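Local coordinates for D-glycero-alpha-D-manno-heptose 7-phosphate kinase (Campylobacter jejuni subsp. jejuni, PDB 4N3O), which phosphorylates D-glycero-alpha-D-manno-heptose 7-phosphate at C-1 with ATP, giving the 1,7-bisphosphate on the route to the GDP-heptose used in capsule polysaccharide, at residues A[32-37]-A[238-243]; A[191-196]-A[248-253]; A[48-53]-A[131-136]; A[82-87]-A[102-107]. All coordinates share one frame; numbering follows the deposited sequence. Where two conformers were deposited one is given.

Interaction 1. Residues A[32-37]-A[238-243]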
loop_
_atom_site.group_PDB
_atom_site.type_symbol
_atom_site.label_atom_id
_atom_site.label_comp_id
_atom_site.label_asym_id
_atom_site.label_seq_id
_atom_site.Cartn_x
_atom_site.Cartn_y
_atom_site.Cartn_z
ATOM N N THR A 32 -5.599 8.486 32.220
ATOM C CA THR A 32 -4.487 7.528 32.272
ATOM C C THR A 32 -3.408 7.843 31.226
ATOM O O THR A 32 -2.219 7.600 31.449
ATOM C CB THR A 32 -4.982 6.090 32.026
ATOM O OG1 THR A 32 -6.085 5.803 32.894
ATOM C CG2 THR A 32 -3.857 5.074 32.241
ATOM N N GLY A 33 -3.830 8.364 30.078
ATOM C CA GLY A 33 -2.896 8.709 29.013
ATOM C C GLY A 33 -3.571 8.707 27.664
ATOM O O GLY A 33 -4.798 8.801 27.571
ATOM N N TYR A 34 -2.771 8.586 26.613
ATOM C CA TYR A 34 -3.308 8.585 25.259
ATOM C C TYR A 34 -2.462 7.760 24.335
ATOM O O TYR A 34 -1.326 7.423 24.637
ATOM C CB TYR A 34 -3.333 10.003 24.680
ATOM C CG TYR A 34 -1.965 10.497 24.244
ATOM C CD1 TYR A 34 -1.130 11.163 25.129
ATOM C CD2 TYR A 34 -1.505 10.285 22.940
ATOM C CE1 TYR A 34 0.123 11.616 24.735
ATOM C CE2 TYR A 34 -0.243 10.726 22.540
ATOM C CZ TYR A 34 0.564 11.395 23.444
ATOM O OH TYR A 34 1.812 11.844 23.071
ATOM N N VAL A 35 -3.039 7.453 23.186
ATOM C CA VAL A 35 -2.332 6.755 22.146
ATOM C C VAL A 35 -2.931 7.236 20.818
ATOM O O VAL A 35 -4.149 7.488 20.710
ATOM C CB VAL A 35 -2.393 5.207 22.306
ATOM C CG1 VAL A 35 -3.813 4.693 22.197
ATOM C CG2 VAL A 35 -1.531 4.518 21.261
ATOM N N LEU A 36 -2.057 7.433 19.838
ATOM C CA LEU A 36 -2.463 7.825 18.506
ATOM C C LEU A 36 -1.947 6.751 17.609
ATOM O O LEU A 36 -0.731 6.603 17.480
ATOM C CB LEU A 36 -1.839 9.152 18.091
ATOM C CG LEU A 36 -1.999 9.515 16.607
ATOM C CD1 LEU A 36 -3.461 9.688 16.250
ATOM C CD2 LEU A 36 -1.225 10.762 16.238
ATOM N N ASN A 37 -2.851 5.972 17.012
ATOM C CA ASN A 37 -2.420 4.944 16.083
ATOM C C ASN A 37 -3.127 5.110 14.751
ATOM O O ASN A 37 -4.051 5.932 14.607
ATOM C CB ASN A 37 -2.579 3.557 16.666
ATOM C CG ASN A 37 -3.975 3.283 17.098
ATOM O OD1 ASN A 37 -4.934 3.730 16.459
ATOM N ND2 ASN A 37 -4.119 2.536 18.189
ATOM N N GLN A 238 -1.154 17.652 27.902
ATOM C CA GLN A 238 -1.020 18.879 27.138
ATOM C C GLN A 238 -0.573 18.505 25.723
ATOM O O GLN A 238 -1.063 19.055 24.738
ATOM C CB GLN A 238 0.002 19.822 27.801
ATOM C CG GLN A 238 0.143 21.182 27.129
ATOM C CD GLN A 238 -1.128 22.014 27.199
ATOM O OE1 GLN A 238 -1.967 21.821 28.086
ATOM N NE2 GLN A 238 -1.270 22.957 26.269
ATOM N N ASP A 239 0.358 17.560 25.630
ATOM C CA ASP A 239 0.847 17.096 24.330
ATOM C C ASP A 239 -0.275 16.460 23.510
ATOM O O ASP A 239 -0.285 16.578 22.294
ATOM C CB ASP A 239 2.026 16.128 24.505
ATOM C CG ASP A 239 3.301 16.838 24.947
ATOM O OD1 ASP A 239 3.556 17.963 24.454
ATOM O OD2 ASP A 239 4.057 16.266 25.762
ATOM N N ALA A 240 -1.215 15.812 24.192
ATOM C CA ALA A 240 -2.362 15.180 23.547
ATOM C C ALA A 240 -3.256 16.226 22.882
ATOM O O ALA A 240 -3.494 16.163 21.677
ATOM C CB ALA A 240 -3.170 14.372 24.561
ATOM N N ILE A 241 -3.769 17.177 23.660
ATOM C CA ILE A 241 -4.628 18.212 23.065
ATOM C C ILE A 241 -3.874 19.013 21.989
ATOM O O ILE A 241 -4.467 19.479 21.017
ATOM C CB ILE A 241 -5.252 19.151 24.120
ATOM C CG1 ILE A 241 -4.166 19.789 25.005
ATOM C CG2 ILE A 241 -6.267 18.392 24.967
ATOM C CD1 ILE A 241 -4.705 20.519 26.223
ATOM N N LYS A 242 -2.563 19.128 22.146
ATOM C CA LYS A 242 -1.769 19.869 21.192
ATOM C C LYS A 242 -1.681 19.082 19.890
ATOM O O LYS A 242 -1.726 19.668 18.814
ATOM C CB LYS A 242 -0.383 20.161 21.760
ATOM C CG LYS A 242 0.374 21.243 21.007
ATOM C CD LYS A 242 1.760 21.506 21.592
ATOM C CE LYS A 242 1.690 22.015 23.028
ATOM N NZ LYS A 242 3.032 22.384 23.560
HETATM N N MSE A 243 -1.579 17.754 20.000
HETATM C CA MSE A 243 -1.512 16.876 18.831
HETATM C C MSE A 243 -2.854 16.778 18.139
HETATM O O MSE A 243 -2.896 16.652 16.938
HETATM C CB MSE A 243 -1.016 15.483 19.189
HETATM C CG MSE A 243 -0.429 14.741 17.982
HETATM SE SE MSE A 243 0.356 13.051 18.654
HETATM C CE MSE A 243 1.866 13.764 19.699
#

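Interaction 2. Residues A[191-196]-A[248-253]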
loop_
_atom_site.group_PDB
_atom_site.type_symbol
_atom_site.label_atom_id
_atom_site.label_comp_id
_atom_site.label_asym_id
_atom_site.label_seq_id
_atom_site.Cartn_x
_atom_site.Cartn_y
_atom_site.Cartn_z
ATOM N N LYS A 191 -7.494 14.842 6.670
ATOM C CA LYS A 191 -7.321 15.259 5.288
ATOM C C LYS A 191 -6.349 14.295 4.671
ATOM O O LYS A 191 -5.319 14.003 5.264
ATOM C CB LYS A 191 -6.729 16.676 5.206
ATOM C CG LYS A 191 -7.654 17.791 5.686
ATOM C CD LYS A 191 -8.902 17.958 4.816
ATOM C CE LYS A 191 -8.559 18.312 3.371
ATOM N NZ LYS A 191 -9.771 18.665 2.579
ATOM N N ASN A 192 -6.679 13.801 3.492
ATOM C CA ASN A 192 -5.845 12.840 2.803
ATOM C C ASN A 192 -4.400 13.261 2.609
ATOM O O ASN A 192 -3.507 12.421 2.687
ATOM C CB ASN A 192 -6.447 12.485 1.436
ATOM C CG ASN A 192 -7.756 11.735 1.557
ATOM O OD1 ASN A 192 -8.250 11.488 2.659
ATOM N ND2 ASN A 192 -8.334 11.389 0.430
ATOM N N TRP A 193 -4.156 14.548 2.366
ATOM C CA TRP A 193 -2.791 14.974 2.135
ATOM C C TRP A 193 -1.961 14.889 3.389
ATOM O O TRP A 193 -0.736 14.772 3.306
ATOM C CB TRP A 193 -2.721 16.367 1.512
ATOM C CG TRP A 193 -3.118 17.500 2.392
ATOM C CD1 TRP A 193 -4.353 18.075 2.493
ATOM C CD2 TRP A 193 -2.261 18.219 3.272
ATOM N NE1 TRP A 193 -4.316 19.112 3.405
ATOM C CE2 TRP A 193 -3.036 19.222 3.887
ATOM C CE3 TRP A 193 -0.914 18.112 3.604
ATOM C CZ2 TRP A 193 -2.497 20.120 4.821
ATOM C CZ3 TRP A 193 -0.379 18.986 4.548
ATOM C CH2 TRP A 193 -1.166 19.983 5.141
ATOM N N ILE A 194 -2.606 14.944 4.562
ATOM C CA ILE A 194 -1.852 14.812 5.806
ATOM C C ILE A 194 -1.197 13.446 5.800
ATOM O O ILE A 194 0.004 13.337 6.006
ATOM C CB ILE A 194 -2.742 14.948 7.055
ATOM C CG1 ILE A 194 -3.194 16.391 7.236
ATOM C CG2 ILE A 194 -1.972 14.542 8.322
ATOM C CD1 ILE A 194 -2.078 17.319 7.699
ATOM N N ALA A 195 -1.997 12.416 5.508
ATOM C CA ALA A 195 -1.524 11.040 5.451
ATOM C C ALA A 195 -0.440 10.876 4.414
ATOM O O ALA A 195 0.575 10.229 4.666
ATOM C CB ALA A 195 -2.678 10.108 5.115
ATOM N N SER A 196 -0.663 11.471 3.235
ATOM C CA SER A 196 0.301 11.393 2.151
ATOM C C SER A 196 1.608 12.020 2.535
ATOM O O SER A 196 2.674 11.511 2.169
ATOM C CB SER A 196 -0.235 12.090 0.904
ATOM O OG SER A 196 -1.395 11.436 0.436
ATOM N N PHE A 248 -6.177 18.364 13.511
ATOM C CA PHE A 248 -7.331 19.097 13.012
ATOM C C PHE A 248 -6.892 20.270 12.117
ATOM O O PHE A 248 -7.396 20.446 11.013
ATOM C CB PHE A 248 -8.128 19.600 14.202
ATOM C CG PHE A 248 -9.133 20.642 13.861
ATOM C CD1 PHE A 248 -10.248 20.318 13.111
ATOM C CD2 PHE A 248 -8.986 21.935 14.327
ATOM C CE1 PHE A 248 -11.193 21.275 12.803
ATOM C CE2 PHE A 248 -9.925 22.894 14.027
ATOM C CZ PHE A 248 -11.032 22.564 13.261
ATOM N N ARG A 249 -5.919 21.039 12.590
ATOM C CA ARG A 249 -5.410 22.184 11.854
ATOM C C ARG A 249 -4.573 21.828 10.634
ATOM O O ARG A 249 -4.195 22.716 9.890
ATOM C CB ARG A 249 -4.550 23.061 12.774
ATOM C CG ARG A 249 -5.333 23.823 13.824
ATOM C CD ARG A 249 -4.448 24.744 14.655
ATOM N NE ARG A 249 -5.250 25.613 15.521
ATOM C CZ ARG A 249 -4.757 26.475 16.418
ATOM N NH1 ARG A 249 -3.445 26.595 16.600
ATOM N NH2 ARG A 249 -5.584 27.217 17.149
ATOM N N ALA A 250 -4.266 20.549 10.427
ATOM C CA ALA A 250 -3.393 20.176 9.320
ATOM C C ALA A 250 -2.072 20.963 9.441
ATOM O O ALA A 250 -1.460 21.360 8.449
ATOM C CB ALA A 250 -4.074 20.448 7.986
ATOM N N ASP A 251 -1.639 21.179 10.675
ATOM C CA ASP A 251 -0.431 21.940 10.930
ATOM C C ASP A 251 0.747 20.974 10.993
ATOM O O ASP A 251 1.172 20.524 12.069
ATOM C CB ASP A 251 -0.587 22.732 12.228
ATOM C CG ASP A 251 0.638 23.502 12.569
ATOM O OD1 ASP A 251 1.615 23.433 11.784
ATOM O OD2 ASP A 251 0.626 24.172 13.621
ATOM N N PHE A 252 1.302 20.689 9.826
ATOM C CA PHE A 252 2.358 19.709 9.747
ATOM C C PHE A 252 3.666 20.124 10.406
ATOM O O PHE A 252 4.418 19.269 10.862
ATOM C CB PHE A 252 2.595 19.297 8.302
ATOM C CG PHE A 252 2.995 17.886 8.188
ATOM C CD1 PHE A 252 4.309 17.508 8.362
ATOM C CD2 PHE A 252 2.029 16.918 8.004
ATOM C CE1 PHE A 252 4.659 16.175 8.315
ATOM C CE2 PHE A 252 2.365 15.594 7.951
ATOM C CZ PHE A 252 3.680 15.216 8.110
ATOM N N GLY A 253 3.936 21.428 10.466
ATOM C CA GLY A 253 5.149 21.934 11.135
ATOM C C GLY A 253 5.124 21.633 12.635
ATOM O O GLY A 253 6.135 21.232 13.219
#

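Interaction 3. Residues A[48-53]-A[131-136]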
loop_
_atom_site.group_PDB
_atom_site.type_symbol
_atom_site.label_atom_id
_atom_site.label_comp_id
_atom_site.label_asym_id
_atom_site.label_seq_id
_atom_site.Cartn_x
_atom_site.Cartn_y
_atom_site.Cartn_z
ATOM N N LEU A 48 -12.601 -18.157 4.445
ATOM C CA LEU A 48 -13.414 -19.154 5.139
ATOM C C LEU A 48 -14.287 -19.840 4.109
ATOM O O LEU A 48 -15.114 -19.183 3.464
ATOM C CB LEU A 48 -14.272 -18.498 6.221
ATOM C CG LEU A 48 -15.039 -19.397 7.206
ATOM C CD1 LEU A 48 -15.651 -18.540 8.298
ATOM C CD2 LEU A 48 -16.119 -20.215 6.523
ATOM N N ILE A 49 -14.102 -21.153 3.952
ATOM C CA ILE A 49 -14.873 -21.924 2.969
ATOM C C ILE A 49 -15.780 -22.965 3.612
ATOM O O ILE A 49 -15.319 -23.869 4.314
ATOM C CB ILE A 49 -13.962 -22.663 1.957
ATOM C CG1 ILE A 49 -12.908 -21.715 1.373
ATOM C CG2 ILE A 49 -14.789 -23.262 0.821
ATOM C CD1 ILE A 49 -11.881 -22.426 0.526
ATOM N N LYS A 50 -17.075 -22.834 3.344
ATOM C CA LYS A 50 -18.055 -23.785 3.831
ATOM C C LYS A 50 -17.829 -25.124 3.143
ATOM O O LYS A 50 -17.550 -25.177 1.939
ATOM C CB LYS A 50 -19.479 -23.300 3.549
ATOM C CG LYS A 50 -20.550 -24.299 3.991
ATOM C CD LYS A 50 -21.970 -23.789 3.781
ATOM C CE LYS A 50 -22.991 -24.833 4.233
ATOM N NZ LYS A 50 -24.383 -24.320 4.180
ATOM N N ARG A 51 -17.926 -26.195 3.917
ATOM C CA ARG A 51 -17.768 -27.554 3.391
ATOM C C ARG A 51 -18.810 -28.470 4.047
ATOM O O ARG A 51 -19.134 -28.304 5.219
ATOM C CB ARG A 51 -16.326 -28.048 3.578
ATOM C CG ARG A 51 -15.781 -27.900 4.982
ATOM C CD ARG A 51 -14.272 -28.127 5.048
ATOM N NE ARG A 51 -13.891 -29.521 4.841
ATOM C CZ ARG A 51 -13.465 -30.055 3.697
ATOM N NH1 ARG A 51 -13.323 -29.322 2.601
ATOM N NH2 ARG A 51 -13.161 -31.343 3.660
ATOM N N GLU A 52 -19.348 -29.416 3.283
ATOM C CA GLU A 52 -20.400 -30.294 3.794
ATOM C C GLU A 52 -19.928 -31.721 3.963
ATOM O O GLU A 52 -20.351 -32.610 3.242
ATOM C CB GLU A 52 -21.616 -30.240 2.869
ATOM C CG GLU A 52 -22.156 -28.829 2.685
ATOM C CD GLU A 52 -23.375 -28.767 1.788
ATOM O OE1 GLU A 52 -24.145 -29.754 1.747
ATOM O OE2 GLU A 52 -23.573 -27.717 1.139
ATOM N N ASP A 53 -19.036 -31.924 4.924
ATOM C CA ASP A 53 -18.514 -33.251 5.224
ATOM C C ASP A 53 -18.226 -33.378 6.723
ATOM O O ASP A 53 -17.464 -34.245 7.149
ATOM C CB ASP A 53 -17.246 -33.525 4.418
ATOM C CG ASP A 53 -16.122 -32.578 4.769
ATOM O OD1 ASP A 53 -16.414 -31.445 5.220
ATOM O OD2 ASP A 53 -14.946 -32.964 4.588
ATOM N N ALA A 131 -18.952 -13.763 11.093
ATOM C CA ALA A 131 -20.086 -12.852 11.127
ATOM C C ALA A 131 -20.734 -12.661 9.748
ATOM O O ALA A 131 -21.958 -12.674 9.626
ATOM C CB ALA A 131 -19.655 -11.509 11.701
ATOM N N GLU A 132 -19.888 -12.492 8.739
ATOM C CA GLU A 132 -20.307 -12.302 7.351
ATOM C C GLU A 132 -20.951 -13.566 6.791
ATOM O O GLU A 132 -21.969 -13.520 6.096
ATOM C CB GLU A 132 -19.071 -11.987 6.510
ATOM C CG GLU A 132 -19.321 -11.744 5.031
ATOM C CD GLU A 132 -19.905 -10.378 4.750
ATOM O OE1 GLU A 132 -20.681 -9.877 5.589
ATOM O OE2 GLU A 132 -19.586 -9.813 3.687
ATOM N N TRP A 133 -20.328 -14.694 7.102
ATOM C CA TRP A 133 -20.766 -15.980 6.625
ATOM C C TRP A 133 -22.112 -16.389 7.241
ATOM O O TRP A 133 -23.021 -16.852 6.544
ATOM C CB TRP A 133 -19.715 -17.038 6.948
ATOM C CG TRP A 133 -20.169 -18.417 6.627
ATOM C CD1 TRP A 133 -20.899 -18.799 5.541
ATOM C CD2 TRP A 133 -19.859 -19.618 7.347
ATOM N NE1 TRP A 133 -21.108 -20.159 5.566
ATOM C CE2 TRP A 133 -20.475 -20.687 6.661
ATOM C CE3 TRP A 133 -19.133 -19.893 8.511
ATOM C CZ2 TRP A 133 -20.391 -22.009 7.099
ATOM C CZ3 TRP A 133 -19.046 -21.208 8.942
ATOM C CH2 TRP A 133 -19.673 -22.251 8.234
ATOM N N LEU A 134 -22.226 -16.201 8.550
ATOM C CA LEU A 134 -23.409 -16.609 9.290
ATOM C C LEU A 134 -24.436 -15.501 9.472
ATOM O O LEU A 134 -25.454 -15.722 10.118
ATOM C CB LEU A 134 -22.966 -17.144 10.645
ATOM C CG LEU A 134 -21.966 -18.303 10.534
ATOM C CD1 LEU A 134 -21.250 -18.545 11.850
ATOM C CD2 LEU A 134 -22.679 -19.561 10.049
ATOM N N ASN A 135 -24.173 -14.317 8.909
ATOM C CA ASN A 135 -25.106 -13.179 8.979
ATOM C C ASN A 135 -25.413 -12.784 10.421
ATOM O O ASN A 135 -26.547 -12.472 10.765
ATOM C CB ASN A 135 -26.407 -13.521 8.243
ATOM C CG ASN A 135 -27.292 -12.295 7.975
ATOM O OD1 ASN A 135 -26.810 -11.158 7.895
ATOM N ND2 ASN A 135 -28.596 -12.535 7.800
ATOM N N LEU A 136 -24.398 -12.803 11.267
ATOM C CA LEU A 136 -24.589 -12.472 12.670
ATOM C C LEU A 136 -24.867 -10.990 12.833
ATOM O O LEU A 136 -24.295 -10.181 12.118
ATOM C CB LEU A 136 -23.332 -12.844 13.453
ATOM C CG LEU A 136 -22.860 -14.289 13.319
ATOM C CD1 LEU A 136 -21.597 -14.488 14.138
ATOM C CD2 LEU A 136 -23.952 -15.250 13.761
#

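Interaction 4. Residues A[82-87]-A[102-107]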
loop_
_atom_site.group_PDB
_atom_site.type_symbol
_atom_site.label_atom_id
_atom_site.label_comp_id
_atom_site.label_asym_id
_atom_site.label_seq_id
_atom_site.Cartn_x
_atom_site.Cartn_y
_atom_site.Cartn_z
ATOM N N ASP A 82 -4.750 -22.866 18.922
ATOM C CA ASP A 82 -5.777 -22.779 19.975
ATOM C C ASP A 82 -6.565 -21.481 19.907
ATOM O O ASP A 82 -7.689 -21.404 20.406
ATOM C CB ASP A 82 -5.154 -22.939 21.372
ATOM C CG ASP A 82 -4.691 -24.376 21.657
ATOM O OD1 ASP A 82 -5.250 -25.326 21.066
ATOM O OD2 ASP A 82 -3.774 -24.554 22.493
ATOM N N ILE A 83 -5.980 -20.463 19.276
ATOM C CA ILE A 83 -6.668 -19.178 19.131
ATOM C C ILE A 83 -7.926 -19.324 18.254
ATOM O O ILE A 83 -8.954 -18.729 18.551
ATOM C CB ILE A 83 -5.719 -18.062 18.603
ATOM C CG1 ILE A 83 -6.419 -16.699 18.618
ATOM C CG2 ILE A 83 -5.192 -18.377 17.210
ATOM C CD1 ILE A 83 -6.844 -16.253 20.008
ATOM N N PHE A 84 -7.873 -20.138 17.200
ATOM C CA PHE A 84 -9.057 -20.324 16.356
ATOM C C PHE A 84 -10.126 -21.154 17.071
ATOM O O PHE A 84 -11.313 -20.969 16.840
ATOM C CB PHE A 84 -8.723 -20.958 15.000
ATOM C CG PHE A 84 -7.738 -20.165 14.159
ATOM C CD1 PHE A 84 -7.698 -18.777 14.203
ATOM C CD2 PHE A 84 -6.928 -20.815 13.242
ATOM C CE1 PHE A 84 -6.804 -18.073 13.417
ATOM C CE2 PHE A 84 -6.043 -20.109 12.440
ATOM C CZ PHE A 84 -5.985 -18.736 12.525
ATOM N N LYS A 85 -9.714 -22.079 17.924
ATOM C CA LYS A 85 -10.702 -22.850 18.662
ATOM C C LYS A 85 -11.513 -21.929 19.576
ATOM O O LYS A 85 -12.734 -22.008 19.596
ATOM C CB LYS A 85 -10.062 -24.021 19.446
ATOM C CG LYS A 85 -9.722 -25.216 18.558
ATOM C CD LYS A 85 -9.188 -26.419 19.334
ATOM C CE LYS A 85 -7.700 -26.340 19.628
ATOM N NZ LYS A 85 -6.858 -26.514 18.406
ATOM N N SER A 86 -10.841 -21.050 20.315
ATOM C CA SER A 86 -11.544 -20.125 21.210
ATOM C C SER A 86 -12.575 -19.316 20.423
ATOM O O SER A 86 -13.686 -19.113 20.885
ATOM C CB SER A 86 -10.574 -19.158 21.863
ATOM O OG SER A 86 -9.497 -19.832 22.467
ATOM N N ILE A 87 -12.182 -18.835 19.242
ATOM C CA ILE A 87 -13.078 -18.073 18.409
ATOM C C ILE A 87 -14.236 -18.972 18.000
ATOM O O ILE A 87 -15.401 -18.631 18.198
ATOM C CB ILE A 87 -12.346 -17.512 17.172
ATOM C CG1 ILE A 87 -11.343 -16.435 17.614
ATOM C CG2 ILE A 87 -13.345 -16.935 16.187
ATOM C CD1 ILE A 87 -10.333 -16.049 16.556
ATOM N N PHE A 102 -16.446 -26.219 7.987
ATOM C CA PHE A 102 -15.757 -25.230 7.165
ATOM C C PHE A 102 -14.261 -25.384 7.260
ATOM O O PHE A 102 -13.768 -26.102 8.131
ATOM C CB PHE A 102 -16.048 -23.843 7.733
ATOM C CG PHE A 102 -15.503 -23.659 9.132
ATOM C CD1 PHE A 102 -16.261 -24.010 10.239
ATOM C CD2 PHE A 102 -14.210 -23.203 9.332
ATOM C CE1 PHE A 102 -15.747 -23.885 11.520
ATOM C CE2 PHE A 102 -13.694 -23.058 10.609
ATOM C CZ PHE A 102 -14.460 -23.398 11.708
ATOM N N SER A 103 -13.549 -24.664 6.386
ATOM C CA SER A 103 -12.086 -24.594 6.413
ATOM C C SER A 103 -11.736 -23.110 6.521
ATOM O O SER A 103 -12.347 -22.289 5.859
ATOM C CB SER A 103 -11.453 -25.200 5.169
ATOM O OG SER A 103 -11.727 -24.434 4.015
ATOM N N LEU A 104 -10.764 -22.783 7.368
ATOM C CA LEU A 104 -10.348 -21.418 7.614
ATOM C C LEU A 104 -8.867 -21.302 7.273
ATOM O O LEU A 104 -8.047 -22.043 7.829
ATOM C CB LEU A 104 -10.571 -21.072 9.087
ATOM C CG LEU A 104 -10.187 -19.657 9.511
ATOM C CD1 LEU A 104 -11.097 -18.661 8.813
ATOM C CD2 LEU A 104 -10.255 -19.490 11.015
ATOM N N HIS A 105 -8.519 -20.374 6.376
ATOM C CA HIS A 105 -7.135 -20.240 5.936
ATOM C C HIS A 105 -6.675 -18.818 6.197
ATOM O O HIS A 105 -7.382 -17.894 5.834
ATOM C CB HIS A 105 -7.051 -20.541 4.433
ATOM C CG HIS A 105 -7.794 -21.771 4.013
ATOM N ND1 HIS A 105 -7.168 -22.972 3.768
ATOM C CD2 HIS A 105 -9.114 -21.983 3.789
ATOM C CE1 HIS A 105 -8.068 -23.871 3.400
ATOM N NE2 HIS A 105 -9.257 -23.294 3.403
ATOM N N THR A 106 -5.505 -18.626 6.805
ATOM C CA THR A 106 -5.028 -17.266 7.104
ATOM C C THR A 106 -3.534 -17.072 6.923
ATOM O O THR A 106 -2.767 -18.035 6.920
ATOM C CB THR A 106 -5.282 -16.903 8.568
ATOM O OG1 THR A 106 -4.497 -17.752 9.409
ATOM C CG2 THR A 106 -6.726 -17.079 8.917
ATOM N N TYR A 107 -3.125 -15.811 6.791
ATOM C CA TYR A 107 -1.698 -15.473 6.714
ATOM C C TYR A 107 -1.521 -13.968 6.831
ATOM O O TYR A 107 -2.408 -13.185 6.467
ATOM C CB TYR A 107 -1.000 -16.017 5.441
ATOM C CG TYR A 107 -1.179 -15.193 4.189
ATOM C CD1 TYR A 107 -2.262 -15.384 3.360
ATOM C CD2 TYR A 107 -0.247 -14.230 3.837
ATOM C CE1 TYR A 107 -2.426 -14.632 2.221
ATOM C CE2 TYR A 107 -0.394 -13.473 2.684
ATOM C CZ TYR A 107 -1.490 -13.677 1.887
ATOM O OH TYR A 107 -1.664 -12.911 0.754
#

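Interaction 1. Residues A[32-37]-A[238-243]
Tyr34 and Met243, the latter present as selenomethionine, bury the most surface here, with Ala240 against the Tyr34 ring and Leu36 meeting the selenium. Strand 32-37 and helix 238-243 run in the same general direction, 33° apart, with axes 9.1 Å from each other at closest approach, as when a helix covers a sheet. Tyr34 and Leu36, two apart on the strand, face Ala240 and Met243, three apart on the helix. The Ala240 methyl makes an off-centre CH-pi contact with the Tyr34 ring: CB comes within 3.8 Å of CD1. With CG of Tyr34 set between the backbone N and the carbonyl carbon (chi1 76°), the ring reaches on past Ala240, and its OH meets CE of Met243 at 3.9 Å, the two side chains running roughly at right angles. The selenomethionine chain bends at its last torsion, and its SE rests 3.7 Å from CD2 of Leu36. No hydrogen bond crosses this buried face. Beyond it, Tyr34 is hydrogen-bonded through its backbone to Gly20, which probably binds the substrate, and its ring meets that of Phe174 nearly parallel. Met243 also packs against Leu255, Ile258 and Leu259 of helix 252-262, and against Ala18 of strand 6-21.

Interaction 2. Residues A[191-196]-A[248-253]
Trp193 brings the CZ2–CH2 side of its indole against Ala250, whose CB lies 3.6 Å from CZ2 while its carbonyl O lies 3.6 Å from CH2. The approach is oblique to the ring. With chi1 at 70°, CG of Trp193 lies between the backbone N and the carbonyl carbon, and the indole's far end reaches Ala250. Ile194 comes in beside it: CD1 touches CA of Ala250 at 3.5 Å and sits 3.8 Å above one face of the Trp193 ring, toward its rim. The alanine methyl thus meets the indole and the isoleucine tip together, on the same side. Further on, the same CD1 is 4.1 Å from CD2 of Phe252, and CE2 of that phenylalanine approaches the backbone O of Ile194 at an oblique angle.

What brings Ala250 to the front is the turn joining helices 236-248 and 252-262 of the GHMP kinase C-terminal region. Ala250 closes the first helix as a Schellman motif, its positive phi (55°) turning the chain, and Asp251 immediately serves as N-cap of the next. Its carboxylate caps a backbone N in the first turn of that helix and also bonds Thr254 OG1, which joins the cap to that first turn. At the other segment, Lys191 takes the N-cap position of helix 192-200. The second subunit closes over this region: its Ile342 packs on Trp193 and its Trp340 on Ser196. Within the chain, Phe252 also packs on Glu197 and Leu198 of helix 192-200.

Interaction 3. Residues A[48-53]-A[131-136]
Strand 48-50 passes the C-terminal end of helix 118-134 at a CA–CA distance of 8.1 Å between Leu48 and Trp133, a helix-on-sheet contact in the N-terminal part of the GHMP kinase fold. Alternation along the strand turns Leu48 and Lys50 toward the helix and Ile49 away. Trp133, with CG anti to its backbone N (chi1 173°), extends from the helix to meet both. Over one face of the indole lies CD2 of Leu48, 3.9 Å from the centroid of the six-membered ring and 23° off its normal, a CH-pi contact; CD1 of the same leucine also touches CE3, at 3.7 Å. The opposite face is met by CD2 of Leu134, so the ring is sandwiched between two leucine methyls. Lys50 runs across the indole at about a right angle, its CB, CG and CD lining up near CZ2 and NE1, with CG 3.9 Å from CZ2. The chain is fully extended, so its methylenes do the packing and the ammonium group is carried on beyond the indole. Phe102 of the neighbouring strand and Ile7 also pack on Trp133. At the helix end, Arg341 reaches the backbone with both terminal nitrogens, NH1 bonding O of Trp133 and NH2 bonding O of Glu132.

Interaction 4. Residues A[82-87]-A[102-107]
Phe84 meets two strand residues in two different ways: CD2 of Leu104 lies over the centre of its ring face, while OG1 of Thr106 sits at its edge, near the ring plane. In the GHMP kinase N-terminal domain this packs helix 82-96 against strand 102-108 of the large mixed sheet. The leucine methyl stands 4.1 Å from the Phe84 ring centroid and 12° off the normal, a nearly axial CH-pi contact. Thr106 OG1 is 3.6 Å from CZ of Phe84, and CG2 of the threonine adds a second touch on the same atom. Leu104 and Thr106 share one face of the strand, so a single ring spans both. A next layer comes from Val126 of helix 118-134, which packs on Phe84, Ile87 and Leu104. Thr106 also touches Ser60, which probably binds ATP, and this places the contact close to the probable nucleotide site. Outward along the helix, Lys85 NZ makes salt bridges to Asp82 OD1, at 3.3 Å, and to Asp78, pinning the first turn. On the far face of the strand, His105 bonds Ser103 OG through NE2 and Asp59 through ND1. In the first turn, Ser86 OG and Ser86 N reach the backbone O of Asp82 from opposite faces of its carbonyl plane.

The four contacts fall into two well-separated groups. Interactions 3 and 4 lie about 12 Å apart between centres, on strands 42-50 and 102-108, neighbours in the mixed sheet, and join directly where Ile49 N probably bonds Ser103 O at 2.8 Å. Interactions 1 and 2 lie about 17 Å apart, linked by the successive helices 236-248 and 252-262; between groups the centres are 35 to 41 Å apart. Along the chain, interaction 4 nests within interaction 3, which nests within interaction 1, while interactions 1 and 2 interleave. Strand 31-40 of interaction 1 shares the sheet of interactions 3 and 4, which therefore runs through both halves of the kinase.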